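Local coordinates for protein putative isomerase (PDB 2OQH) that probably catalyses the dehydration of D-glucarate to 5-dehydro-4-deoxy-D-glucarate, as an enolase-superfamily enzyme with a TIM-barrel domain, at residues 6-11 with 58-63; 15-20 with 300-305; 73-78 with 102-107; 132-137 with 152-157; 265-270 with 281-286. All coordinates share one frame; numbering follows the deposited sequence.

Contact 1 (6-11 with 58-63); sequences TDVDVW and AIVRRM
Val-10 and Arg-61 mark the nearest backbone approach, 7.1 Å between their CA atoms, where strand residues 6-11 run antiparallel to helix residues 58-63. The axes of these short segments make 168° and close to 8.7 Å. Val-10 carries the contact. Its CG2 methyl presses on Val-60 CG1 at 3.5 Å, a snug apolar touch made as the two side chains pass at a slant. Val-60 CG1 gets there because it stands anti to the backbone N (chi1 -177°). Val-8 adds a looser touch on the same methyl, with CG1 4.5 Å from Val-60 CG1. The extended arm of Arg-61 crosses the same valine obliquely: its CG is 3.9 Å from Val-10 CG2, and NE passes by Val-10 CB. The arm ends in one hydrogen bond, Arg-61 NH2 to Val-10 O, 2.9 Å long and bent to 140° at the hydrogen. The nitrogen sits well above the carbonyl plane rather than on a lone pair, and the oxygen is tilted from the guanidinium plane, so the bond is a modest one. Asp-9 and Trp-11 make backbone bonds to strand 31-40; Arg-61 takes the carbonyl of the residue between them, on an outermost strand of the sheet. Val-60 also rests on Val-36 and on Ala-96 of helix 85-112, while Asp-9 forms a salt bridge with Arg-37. A three-stranded antiparallel sheet with helices laid on one face is the plan of the N-terminal capping domain of the mandelate racemase and muconate lactonizing enzymes.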
# COMPACT_ATOMS: atom_id res chain seq x y z
N THR A 6 -16.45 -12.12 -20.49
CA THR A 6 -16.29 -13.34 -21.27
C THR A 6 -15.15 -14.21 -20.75
O THR A 6 -15.23 -15.44 -20.78
CB THR A 6 -16.01 -13.03 -22.75
OG1 THR A 6 -14.96 -12.06 -22.85
CG2 THR A 6 -17.26 -12.48 -23.43
N ASP A 7 -14.09 -13.57 -20.26
CA ASP A 7 -12.94 -14.31 -19.77
C ASP A 7 -12.22 -13.65 -18.61
O ASP A 7 -12.18 -12.43 -18.50
CB ASP A 7 -11.93 -14.52 -20.91
CG ASP A 7 -12.53 -15.24 -22.10
OD1 ASP A 7 -12.71 -16.48 -22.04
OD2 ASP A 7 -12.83 -14.56 -23.10
N VAL A 8 -11.64 -14.49 -17.76
CA VAL A 8 -10.87 -14.06 -16.60
C VAL A 8 -9.60 -14.90 -16.63
O VAL A 8 -9.65 -16.10 -16.33
CB VAL A 8 -11.60 -14.34 -15.27
CG1 VAL A 8 -10.76 -13.83 -14.10
CG2 VAL A 8 -12.97 -13.67 -15.26
N ASP A 9 -8.49 -14.29 -17.01
CA ASP A 9 -7.22 -15.01 -17.09
C ASP A 9 -6.23 -14.54 -16.03
O ASP A 9 -6.13 -13.34 -15.75
CB ASP A 9 -6.63 -14.83 -18.49
CG ASP A 9 -7.48 -15.49 -19.55
OD1 ASP A 9 -7.64 -16.73 -19.48
OD2 ASP A 9 -8.00 -14.78 -20.43
N VAL A 10 -5.50 -15.49 -15.46
CA VAL A 10 -4.56 -15.17 -14.40
C VAL A 10 -3.14 -15.64 -14.69
O VAL A 10 -2.92 -16.76 -15.13
CB VAL A 10 -5.02 -15.82 -13.07
CG1 VAL A 10 -4.26 -15.21 -11.90
CG2 VAL A 10 -6.53 -15.64 -12.90
N TRP A 11 -2.18 -14.75 -14.44
CA TRP A 11 -0.77 -15.05 -14.64
C TRP A 11 -0.04 -14.74 -13.34
O TRP A 11 -0.44 -13.84 -12.61
CB TRP A 11 -0.15 -14.17 -15.72
CG TRP A 11 -0.62 -14.40 -17.13
CD1 TRP A 11 -0.06 -15.23 -18.06
CD2 TRP A 11 -1.70 -13.73 -17.79
NE1 TRP A 11 -0.73 -15.11 -19.26
CE2 TRP A 11 -1.74 -14.20 -19.12
CE3 TRP A 11 -2.64 -12.77 -17.38
CZ2 TRP A 11 -2.69 -13.74 -20.05
CZ3 TRP A 11 -3.59 -12.32 -18.31
CH2 TRP A 11 -3.60 -12.80 -19.63
N ALA A 58 -4.44 -19.09 -7.36
CA ALA A 58 -5.37 -20.20 -7.22
C ALA A 58 -6.76 -19.74 -6.79
O ALA A 58 -7.77 -20.25 -7.27
CB ALA A 58 -4.83 -21.21 -6.21
N ILE A 59 -6.81 -18.76 -5.89
CA ILE A 59 -8.08 -18.23 -5.41
C ILE A 59 -8.84 -17.53 -6.53
O ILE A 59 -10.05 -17.70 -6.67
CB ILE A 59 -7.85 -17.23 -4.25
CG1 ILE A 59 -7.14 -17.92 -3.09
CG2 ILE A 59 -9.19 -16.68 -3.76
CD1 ILE A 59 -6.75 -16.97 -1.97
N VAL A 60 -8.13 -16.76 -7.34
CA VAL A 60 -8.77 -16.05 -8.44
C VAL A 60 -9.39 -17.02 -9.43
O VAL A 60 -10.52 -16.82 -9.88
CB VAL A 60 -7.78 -15.16 -9.20
CG1 VAL A 60 -8.51 -14.39 -10.29
CG2 VAL A 60 -7.10 -14.21 -8.24
N ARG A 61 -8.66 -18.08 -9.77
CA ARG A 61 -9.20 -19.04 -10.72
C ARG A 61 -10.42 -19.76 -10.15
O ARG A 61 -11.31 -20.15 -10.90
CB ARG A 61 -8.12 -20.04 -11.14
CG ARG A 61 -7.03 -19.37 -11.98
CD ARG A 61 -5.95 -20.36 -12.37
NE ARG A 61 -4.89 -19.73 -13.15
CZ ARG A 61 -3.60 -19.84 -12.88
NH1 ARG A 61 -3.20 -20.57 -11.84
NH2 ARG A 61 -2.70 -19.24 -13.65
N ARG A 62 -10.47 -19.93 -8.83
CA ARG A 62 -11.63 -20.59 -8.23
C ARG A 62 -12.84 -19.65 -8.23
O ARG A 62 -13.97 -20.10 -8.04
CB ARG A 62 -11.32 -21.08 -6.80
CG ARG A 62 -10.46 -22.35 -6.75
CD ARG A 62 -10.35 -22.94 -5.34
NE ARG A 62 -9.68 -24.25 -5.34
CZ ARG A 62 -9.49 -25.00 -4.25
NH1 ARG A 62 -9.93 -24.59 -3.06
NH2 ARG A 62 -8.87 -26.18 -4.35
N MSE A 63 -12.60 -18.36 -8.45
CA MSE A 63 -13.69 -17.37 -8.47
C MSE A 63 -14.10 -17.02 -9.90
O MSE A 63 -15.21 -16.55 -10.14
CB MSE A 63 -13.28 -16.08 -7.74
CG MSE A 63 -13.02 -16.20 -6.23
SE MSE A 63 -12.81 -14.45 -5.35
CE MSE A 63 -11.28 -13.79 -6.35

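Contact 2 (15-20 with 300-305); sequences LPLVNP and GELGIA
Leu-302 loses the most surface here, to Leu-15 first and Leu-17 second; the CA atoms of Leu-15 and Leu-302 stay 9.0 Å apart, so side chains alone bridge the gap. The CD1 methyl of Leu-302 sits against the length of the Leu-15 side chain, from CB to both methyls. It lies 3.4 Å from Leu-15 CD2, tighter than usual van der Waals contact, and 4.0 Å from Leu-15 CB. Both leucines hold CG anti to the carbonyl carbon (chi1 -66° in Leu-302), which turns the two branched ends into each other. The second methyl of Leu-302, CD2, reaches Leu-17 CD2 at a loose 4.5 Å. Leu-302 is the N-cap residue of helix 303-315, and its O bonds to Thr-306 OG1. Its side chain also lies by Asp-333, Glu-31 and Arg-33. The partner residues end strand 5-15 and begin the loop beyond it, which in this family typically covers the mouth of the barrel. Between 15-20 and 300-305 the touch is thus apolar and non-directional, held by shape and exclusion of water, while Glu-49 of the capping domain supplies directional bonds to the barrel domain by gripping the backbone N of Leu-302 and of Ala-305.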
# COMPACT_ATOMS: atom_id res chain seq x y z
N LEU A 15 9.23 -10.23 -11.26
CA LEU A 15 9.88 -9.08 -11.87
C LEU A 15 11.06 -8.68 -11.01
O LEU A 15 11.02 -8.81 -9.78
CB LEU A 15 8.92 -7.90 -12.03
CG LEU A 15 7.95 -8.02 -13.20
CD1 LEU A 15 6.88 -9.05 -12.86
CD2 LEU A 15 7.30 -6.69 -13.49
N PRO A 16 12.14 -8.20 -11.65
CA PRO A 16 13.34 -7.78 -10.93
C PRO A 16 13.12 -6.48 -10.16
O PRO A 16 12.26 -5.67 -10.51
CB PRO A 16 14.36 -7.61 -12.06
CG PRO A 16 13.51 -7.05 -13.16
CD PRO A 16 12.28 -7.95 -13.10
N LEU A 17 13.91 -6.29 -9.10
CA LEU A 17 13.84 -5.09 -8.30
C LEU A 17 15.25 -4.54 -8.15
O LEU A 17 16.21 -5.30 -8.05
CB LEU A 17 13.26 -5.39 -6.92
CG LEU A 17 11.80 -5.84 -6.88
CD1 LEU A 17 11.47 -6.30 -5.47
CD2 LEU A 17 10.90 -4.69 -7.32
N VAL A 18 15.36 -3.22 -8.14
CA VAL A 18 16.65 -2.56 -8.01
C VAL A 18 16.53 -1.33 -7.12
O VAL A 18 15.59 -0.53 -7.26
CB VAL A 18 17.20 -2.11 -9.38
CG1 VAL A 18 18.49 -1.32 -9.19
CG2 VAL A 18 17.45 -3.33 -10.25
N ASN A 19 17.49 -1.18 -6.21
CA ASN A 19 17.51 -0.04 -5.32
C ASN A 19 18.40 1.03 -5.93
O ASN A 19 19.62 0.89 -5.98
CB ASN A 19 18.05 -0.45 -3.95
CG ASN A 19 18.20 0.74 -3.01
OD1 ASN A 19 17.38 1.66 -3.00
ND2 ASN A 19 19.26 0.71 -2.20
N PRO A 20 17.80 2.14 -6.39
CA PRO A 20 18.56 3.23 -7.00
C PRO A 20 19.50 3.94 -6.04
O PRO A 20 20.28 4.81 -6.44
CB PRO A 20 17.46 4.15 -7.55
CG PRO A 20 16.36 3.96 -6.56
CD PRO A 20 16.36 2.46 -6.34
N GLY A 300 4.45 -3.96 -2.05
CA GLY A 300 5.23 -4.30 -3.23
C GLY A 300 4.55 -4.05 -4.57
O GLY A 300 4.92 -4.66 -5.58
N GLU A 301 3.56 -3.17 -4.60
CA GLU A 301 2.85 -2.88 -5.84
C GLU A 301 3.78 -2.43 -6.97
O GLU A 301 4.72 -1.68 -6.74
CB GLU A 301 1.82 -1.77 -5.64
CG GLU A 301 0.69 -2.11 -4.70
CD GLU A 301 1.15 -2.16 -3.27
OE1 GLU A 301 1.90 -1.25 -2.86
OE2 GLU A 301 0.75 -3.10 -2.55
N LEU A 302 3.49 -2.90 -8.18
CA LEU A 302 4.27 -2.49 -9.35
C LEU A 302 3.39 -1.47 -10.10
O LEU A 302 2.52 -0.85 -9.49
CB LEU A 302 4.61 -3.69 -10.24
CG LEU A 302 5.56 -4.73 -9.61
CD1 LEU A 302 5.72 -5.91 -10.56
CD2 LEU A 302 6.92 -4.09 -9.29
N GLY A 303 3.61 -1.31 -11.39
CA GLY A 303 2.86 -0.34 -12.17
C GLY A 303 1.34 -0.36 -12.16
O GLY A 303 0.70 0.67 -11.90
N ILE A 304 0.75 -1.50 -12.46
CA ILE A 304 -0.71 -1.59 -12.48
C ILE A 304 -1.29 -1.30 -11.09
O ILE A 304 -2.18 -0.45 -10.95
CB ILE A 304 -1.17 -2.98 -12.97
CG1 ILE A 304 -0.65 -3.22 -14.39
CG2 ILE A 304 -2.70 -3.07 -12.95
CD1 ILE A 304 -0.94 -4.62 -14.92
N ALA A 305 -0.78 -1.99 -10.08
CA ALA A 305 -1.26 -1.80 -8.71
C ALA A 305 -1.08 -0.36 -8.24
O ALA A 305 -2.00 0.24 -7.68
CB ALA A 305 -0.54 -2.76 -7.77

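Contact 3 (73-78 with 102-107); sequences FALEAF and VACWDA
Beside Trp-105, whose indole meets Leu-75 across the contact, the buried carboxylate of Asp-106 is gripped at both oxygens: OD2 accepts the backbone N of Trp-47 and has a weak, long ion pair with Lys-110, and OD1 accepts the N of Leu-353. Its own N bonds to Val-102 O at 2.9 Å, an ordinary turn of helix. The contact proper is apolar and rests on the two methyls of Leu-75. CD1 comes to the pyrrole part of the indole, 3.6 Å from Trp-105 CD1; its 3.1 Å separation from Trp-105 NE1 is too short to be trusted and remains doubtful. The two side chains cross at about a right angle, and the methyl meets the ring obliquely. The CB of Trp-105 points away from 73-78, and the ring swings back because CG lies anti to the carbonyl carbon (chi1 -86°). CD2, the other methyl, settles 3.8 Å from Cys-104 CB and 4.2 Å from Cys-104 SG. Were Leu-75 an alanine, both methyls would go, and the pyrrole side of the indole and the side chain of Cys-104 would probably be left facing a gap between the helices, with the ring of Trp-105 freer to shift. Ala-74, the N-cap residue, centres an inverse gamma turn that leads into helix 75-81. That short helix lies against the long helix 85-112, where Leu-75 also rests on Asp-101 and Met-108 and Phe-78 on Val-100, while the indole of Trp-105 reaches on to Val-116 and Leu-119 of helix 116-119.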
# COMPACT_ATOMS: atom_id res chain seq x y z
N PHE A 73 -19.48 -3.88 -14.00
CA PHE A 73 -20.07 -2.82 -13.20
C PHE A 73 -20.75 -3.34 -11.94
O PHE A 73 -21.07 -2.56 -11.03
CB PHE A 73 -21.10 -2.07 -14.03
CG PHE A 73 -20.51 -1.11 -15.02
CD1 PHE A 73 -20.21 0.20 -14.65
CD2 PHE A 73 -20.26 -1.51 -16.34
CE1 PHE A 73 -19.66 1.10 -15.56
CE2 PHE A 73 -19.71 -0.61 -17.27
CZ PHE A 73 -19.42 0.69 -16.88
N ALA A 74 -20.99 -4.65 -11.88
CA ALA A 74 -21.68 -5.23 -10.72
C ALA A 74 -20.73 -5.64 -9.60
O ALA A 74 -20.70 -6.80 -9.19
CB ALA A 74 -22.51 -6.43 -11.18
N LEU A 75 -19.96 -4.67 -9.09
CA LEU A 75 -19.01 -4.93 -8.02
C LEU A 75 -19.66 -5.29 -6.68
O LEU A 75 -19.19 -6.18 -5.98
CB LEU A 75 -18.06 -3.73 -7.84
CG LEU A 75 -17.02 -3.58 -8.96
CD1 LEU A 75 -16.16 -2.35 -8.71
CD2 LEU A 75 -16.16 -4.83 -9.02
N GLU A 76 -20.73 -4.58 -6.33
CA GLU A 76 -21.43 -4.85 -5.07
C GLU A 76 -21.87 -6.31 -5.05
O GLU A 76 -21.70 -6.99 -4.05
CB GLU A 76 -22.65 -3.93 -4.92
CG GLU A 76 -22.31 -2.47 -4.67
CD GLU A 76 -22.11 -2.14 -3.19
OE1 GLU A 76 -22.06 -3.06 -2.35
OE2 GLU A 76 -22.00 -0.94 -2.86
N ALA A 77 -22.43 -6.77 -6.16
CA ALA A 77 -22.90 -8.15 -6.27
C ALA A 77 -21.72 -9.12 -6.16
O ALA A 77 -21.82 -10.16 -5.49
CB ALA A 77 -23.63 -8.37 -7.58
N PHE A 78 -20.62 -8.77 -6.81
CA PHE A 78 -19.42 -9.60 -6.79
C PHE A 78 -18.84 -9.78 -5.38
O PHE A 78 -18.58 -10.90 -4.94
CB PHE A 78 -18.35 -9.00 -7.69
CG PHE A 78 -17.00 -9.65 -7.53
CD1 PHE A 78 -16.84 -11.00 -7.78
CD2 PHE A 78 -15.91 -8.90 -7.11
CE1 PHE A 78 -15.59 -11.62 -7.61
CE2 PHE A 78 -14.65 -9.51 -6.93
CZ PHE A 78 -14.50 -10.87 -7.19
N VAL A 102 -9.93 -4.41 -9.15
CA VAL A 102 -9.20 -3.43 -9.94
C VAL A 102 -9.41 -3.63 -11.44
O VAL A 102 -9.63 -2.67 -12.17
CB VAL A 102 -7.69 -3.49 -9.61
CG1 VAL A 102 -6.92 -2.52 -10.50
CG2 VAL A 102 -7.47 -3.15 -8.15
N ALA A 103 -9.34 -4.87 -11.89
CA ALA A 103 -9.54 -5.16 -13.31
C ALA A 103 -10.90 -4.68 -13.77
O ALA A 103 -11.04 -4.15 -14.86
CB ALA A 103 -9.39 -6.66 -13.57
N CYS A 104 -11.92 -4.85 -12.93
CA CYS A 104 -13.27 -4.40 -13.29
C CYS A 104 -13.34 -2.87 -13.38
O CYS A 104 -14.01 -2.33 -14.26
CB CYS A 104 -14.29 -4.93 -12.28
SG CYS A 104 -14.61 -6.70 -12.41
N TRP A 105 -12.68 -2.18 -12.46
CA TRP A 105 -12.67 -0.72 -12.48
C TRP A 105 -11.98 -0.24 -13.75
O TRP A 105 -12.41 0.71 -14.39
CB TRP A 105 -11.94 -0.16 -11.26
CG TRP A 105 -12.81 -0.01 -10.04
CD1 TRP A 105 -12.92 -0.88 -8.99
CD2 TRP A 105 -13.71 1.07 -9.76
NE1 TRP A 105 -13.82 -0.40 -8.07
CE2 TRP A 105 -14.32 0.79 -8.52
CE3 TRP A 105 -14.06 2.24 -10.45
CZ2 TRP A 105 -15.26 1.65 -7.94
CZ3 TRP A 105 -15.00 3.10 -9.87
CH2 TRP A 105 -15.59 2.80 -8.63
N ASP A 106 -10.88 -0.90 -14.10
CA ASP A 106 -10.13 -0.55 -15.30
C ASP A 106 -11.06 -0.72 -16.51
O ASP A 106 -11.14 0.15 -17.37
CB ASP A 106 -8.90 -1.44 -15.40
CG ASP A 106 -7.97 -1.05 -16.55
OD1 ASP A 106 -7.78 0.16 -16.79
OD2 ASP A 106 -7.42 -1.98 -17.19
N ALA A 107 -11.77 -1.84 -16.55
CA ALA A 107 -12.70 -2.13 -17.64
C ALA A 107 -13.84 -1.10 -17.68
O ALA A 107 -14.28 -0.69 -18.75
CB ALA A 107 -13.27 -3.54 -17.49

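Contact 4 (132-137 with 152-157); sequences ALITRA and AEHAVR
Ile-134 touches His-154 with one branch and Ala-155 with the other, the closer-packed half of the contact. The CA atoms of Ile-134 and Ala-155 are 7.1 Å apart. Ile-134 CG2 lies 4.0 Å from His-154 CD2, meeting the imidazole obliquely as the two side chains slide past each other in opposite directions. The other branch goes to Ala-155: CG1 takes the crowded position between N and carbonyl carbon (chi1 57°), and its CD1 reaches Ala-155 CB at 4.4 Å. Alanine's short side chain lets the strand and helix draw near here, although neither touch is tight. From Thr-135 on, the character changes. Thr-135 turns its CB away from the helix, and its OG1 takes a weak 3.0 Å bond from Ala-137 N, consistent with an ST turn. Arg-136 heads elsewhere, to salt bridges with Asp-174 and Asp-178. On the helix, Glu-153 and Arg-157 are exposed, the latter paired with Glu-160, while the His-154 side chain rests also on Asp-138. The contact belongs to the beta-alpha-beta unit of strand 127-134, helix 147-162 and strand 166-170. Ile-134 further packs on Val-167 and Leu-169 of the parallel neighbour strand, and Ala-155 on Val-185 of helix 175-188, so the pair sits in the layer between barrel wall and outer helices.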
# COMPACT_ATOMS: atom_id res chain seq x y z
N ALA A 132 10.46 7.36 1.57
CA ALA A 132 11.70 6.62 1.41
C ALA A 132 11.89 5.69 2.60
O ALA A 132 11.86 6.14 3.74
CB ALA A 132 12.88 7.59 1.32
N LEU A 133 12.08 4.41 2.35
CA LEU A 133 12.27 3.45 3.43
C LEU A 133 13.74 3.17 3.68
O LEU A 133 14.49 2.89 2.74
CB LEU A 133 11.58 2.12 3.12
CG LEU A 133 11.91 0.97 4.11
CD1 LEU A 133 11.27 1.24 5.47
CD2 LEU A 133 11.41 -0.35 3.55
N ILE A 134 14.16 3.24 4.94
CA ILE A 134 15.54 2.92 5.26
C ILE A 134 15.55 1.77 6.27
O ILE A 134 14.78 1.77 7.23
CB ILE A 134 16.32 4.12 5.85
CG1 ILE A 134 15.62 4.65 7.10
CG2 ILE A 134 16.45 5.21 4.81
CD1 ILE A 134 16.41 5.75 7.80
N THR A 135 16.41 0.79 6.04
CA THR A 135 16.52 -0.35 6.94
C THR A 135 17.98 -0.48 7.34
O THR A 135 18.86 0.11 6.71
CB THR A 135 16.10 -1.67 6.25
OG1 THR A 135 17.17 -2.11 5.40
CG2 THR A 135 14.85 -1.47 5.41
N ARG A 136 18.24 -1.25 8.40
CA ARG A 136 19.62 -1.43 8.85
C ARG A 136 20.43 -2.10 7.75
O ARG A 136 21.66 -2.01 7.73
CB ARG A 136 19.65 -2.28 10.12
CG ARG A 136 18.97 -1.61 11.30
CD ARG A 136 19.19 -2.37 12.59
NE ARG A 136 18.61 -1.65 13.72
CZ ARG A 136 18.91 -1.89 14.99
NH1 ARG A 136 19.79 -2.83 15.30
NH2 ARG A 136 18.33 -1.18 15.95
N ALA A 137 19.74 -2.77 6.83
CA ALA A 137 20.41 -3.44 5.73
C ALA A 137 21.10 -2.45 4.82
O ALA A 137 21.79 -2.85 3.88
CB ALA A 137 19.41 -4.26 4.93
N ALA A 152 22.02 7.84 9.37
CA ALA A 152 21.74 9.26 9.17
C ALA A 152 22.35 9.75 7.86
O ALA A 152 21.73 10.51 7.12
CB ALA A 152 22.29 10.07 10.34
N GLU A 153 23.59 9.33 7.58
CA GLU A 153 24.26 9.71 6.35
C GLU A 153 23.48 9.15 5.16
O GLU A 153 23.24 9.86 4.18
CB GLU A 153 25.69 9.15 6.32
CG GLU A 153 26.71 10.06 6.97
CD GLU A 153 28.04 9.36 7.17
OE1 GLU A 153 28.54 8.71 6.22
OE2 GLU A 153 28.59 9.46 8.29
N HIS A 154 23.09 7.89 5.25
CA HIS A 154 22.33 7.26 4.18
C HIS A 154 21.00 7.97 3.98
O HIS A 154 20.56 8.18 2.86
CB HIS A 154 22.06 5.79 4.49
CG HIS A 154 21.32 5.08 3.40
ND1 HIS A 154 21.86 4.87 2.15
CD2 HIS A 154 20.07 4.55 3.37
CE1 HIS A 154 20.97 4.24 1.40
NE2 HIS A 154 19.88 4.04 2.11
N ALA A 155 20.36 8.33 5.09
CA ALA A 155 19.08 9.02 5.06
C ALA A 155 19.24 10.33 4.30
O ALA A 155 18.46 10.63 3.39
CB ALA A 155 18.59 9.29 6.48
N VAL A 156 20.25 11.11 4.66
CA VAL A 156 20.49 12.38 4.00
C VAL A 156 20.70 12.20 2.49
O VAL A 156 20.23 13.01 1.70
CB VAL A 156 21.70 13.11 4.60
CG1 VAL A 156 22.02 14.36 3.81
CG2 VAL A 156 21.41 13.46 6.06
N ARG A 157 21.41 11.14 2.11
CA ARG A 157 21.69 10.84 0.70
C ARG A 157 20.41 10.56 -0.07
O ARG A 157 20.17 11.12 -1.14
CB ARG A 157 22.62 9.62 0.58
CG ARG A 157 24.04 9.82 1.07
CD ARG A 157 24.82 10.81 0.21
NE ARG A 157 25.35 11.92 1.00
CZ ARG A 157 26.01 12.97 0.51
NH1 ARG A 157 26.24 13.06 -0.81
NH2 ARG A 157 26.44 13.94 1.32

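Contact 5 (265-270 with 281-286); sequences DVIHGD and KALAAH
Leu-283 makes the apolar contact almost alone, its CD2 methyl laid across three successive strand residues. It lies 4.0 Å from Gly-269 CA, 4.3 Å from Ile-267 CG2, and 4.4 Å from His-268 O. The leucine reaches the strand because its CG stands anti to the backbone N (chi1 -179°). Where the methyl meets Gly-269 it touches bare backbone, and the CA atoms of Gly-269 and Leu-283 come to 7.1 Å. The segments run antiparallel, their axes 9.3 Å apart at 172°. The two segments share no hydrogen bond; the helix has its own, and the strand bonds to its neighbours in the sheet. Ala-282 O accepts twice from His-286, from its backbone N at 3.0 Å and from its ND1, also at 3.0 Å with an N-H...O angle of 149°. The ring nitrogen approaches from above the carbonyl plane, and this second bond fixes the imidazole along the helix. At the strand's end, Asp-270 caps the next helix through OD1 to Tyr-272 N, and its OD2 has a weak bond to His-297 ND1, an arrangement that resembles the His-Asp pair of mandelate racemase relatives. Among ionic and aromatic contacts, Asp-265 pairs with Lys-236, and the ring of His-286 meets Phe-255 edge-to-face. Strand 266-269 lies between 243-245 and 293-296 in the parallel barrel sheet, and helix 277-289 covers it from outside; Leu-283 spreads on to Met-294 of the neighbouring strand, while Ile-267 packs on Phe-255 of helix 252-260.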
# COMPACT_ATOMS: atom_id res chain seq x y z
N ASP A 265 -4.60 6.45 15.83
CA ASP A 265 -4.82 7.84 15.42
C ASP A 265 -4.77 7.97 13.90
O ASP A 265 -5.31 8.91 13.32
CB ASP A 265 -3.74 8.75 16.02
CG ASP A 265 -3.69 8.68 17.53
OD1 ASP A 265 -4.70 9.06 18.17
OD2 ASP A 265 -2.65 8.24 18.07
N VAL A 266 -4.08 7.03 13.26
CA VAL A 266 -3.93 7.02 11.82
C VAL A 266 -4.05 5.60 11.29
O VAL A 266 -3.46 4.68 11.84
CB VAL A 266 -2.53 7.58 11.41
CG1 VAL A 266 -2.39 7.59 9.89
CG2 VAL A 266 -2.34 8.98 11.99
N ILE A 267 -4.81 5.43 10.21
CA ILE A 267 -4.97 4.11 9.62
C ILE A 267 -4.41 4.07 8.20
O ILE A 267 -4.57 5.02 7.44
CB ILE A 267 -6.44 3.67 9.56
CG1 ILE A 267 -7.01 3.57 10.98
CG2 ILE A 267 -6.55 2.31 8.87
CD1 ILE A 267 -8.46 3.14 11.03
N HIS A 268 -3.76 2.97 7.86
CA HIS A 268 -3.19 2.78 6.52
C HIS A 268 -4.19 2.06 5.62
O HIS A 268 -4.63 0.96 5.94
CB HIS A 268 -1.92 1.92 6.59
CG HIS A 268 -0.65 2.71 6.60
ND1 HIS A 268 -0.29 3.57 5.59
CD2 HIS A 268 0.37 2.73 7.48
CE1 HIS A 268 0.89 4.10 5.85
NE2 HIS A 268 1.32 3.60 7.00
N GLY A 269 -4.55 2.68 4.50
CA GLY A 269 -5.44 2.02 3.57
C GLY A 269 -4.56 1.16 2.68
O GLY A 269 -3.34 1.28 2.74
N ASP A 270 -5.17 0.30 1.87
CA ASP A 270 -4.44 -0.57 0.95
C ASP A 270 -5.48 -1.42 0.23
O ASP A 270 -6.08 -2.32 0.82
CB ASP A 270 -3.46 -1.47 1.71
CG ASP A 270 -2.70 -2.42 0.79
OD1 ASP A 270 -2.99 -2.44 -0.43
OD2 ASP A 270 -1.82 -3.15 1.28
N LYS A 281 -12.17 3.66 -0.50
CA LYS A 281 -12.84 4.97 -0.49
C LYS A 281 -13.73 5.00 0.76
O LYS A 281 -13.87 6.04 1.41
CB LYS A 281 -13.71 5.16 -1.73
CG LYS A 281 -12.95 5.23 -3.05
CD LYS A 281 -12.18 6.54 -3.17
CE LYS A 281 -13.13 7.72 -3.32
NZ LYS A 281 -12.39 8.96 -3.63
N ALA A 282 -14.32 3.86 1.08
CA ALA A 282 -15.18 3.75 2.25
C ALA A 282 -14.36 4.03 3.51
O ALA A 282 -14.77 4.81 4.38
CB ALA A 282 -15.79 2.35 2.32
N LEU A 283 -13.19 3.40 3.59
CA LEU A 283 -12.31 3.58 4.74
C LEU A 283 -11.93 5.05 4.91
O LEU A 283 -11.83 5.54 6.04
CB LEU A 283 -11.06 2.72 4.57
CG LEU A 283 -10.01 2.74 5.68
CD1 LEU A 283 -10.68 2.57 7.05
CD2 LEU A 283 -8.99 1.63 5.43
N ALA A 284 -11.73 5.75 3.80
CA ALA A 284 -11.37 7.16 3.85
C ALA A 284 -12.51 7.92 4.53
O ALA A 284 -12.28 8.80 5.36
CB ALA A 284 -11.13 7.70 2.44
N ALA A 285 -13.74 7.56 4.17
CA ALA A 285 -14.90 8.20 4.77
C ALA A 285 -14.89 7.94 6.28
O ALA A 285 -15.08 8.86 7.08
CB ALA A 285 -16.18 7.66 4.14
N HIS A 286 -14.67 6.68 6.66
CA HIS A 286 -14.63 6.30 8.07
C HIS A 286 -13.59 7.11 8.84
O HIS A 286 -13.84 7.56 9.96
CB HIS A 286 -14.30 4.81 8.23
CG HIS A 286 -15.47 3.89 8.00
ND1 HIS A 286 -16.15 3.82 6.81
CD2 HIS A 286 -16.04 2.96 8.81
CE1 HIS A 286 -17.08 2.89 6.88
NE2 HIS A 286 -17.04 2.35 8.09

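Overall arrangement
Contacts 1 and 3 build the capping domain, their centres about 14 Å apart, with helices 54-63 and 75-81 successive in the chain. Contacts 4 and 5 each set a helix on a strand of the same barrel sheet, with centres about 28 Å apart. Contact 2 ties the two domains together: its first segment continues the strand of contact 1, and its second starts a barrel helix. It approaches contact 5 to about 4 Å between nearest atoms. Contacts 1 and 4 are about 40 Å apart between centres, on opposite sides of the chain's centre. In this superfamily the active site lies at the domain interface; contact 2 probably borders it, and the Asp-270 end of contact 5 probably faces it too.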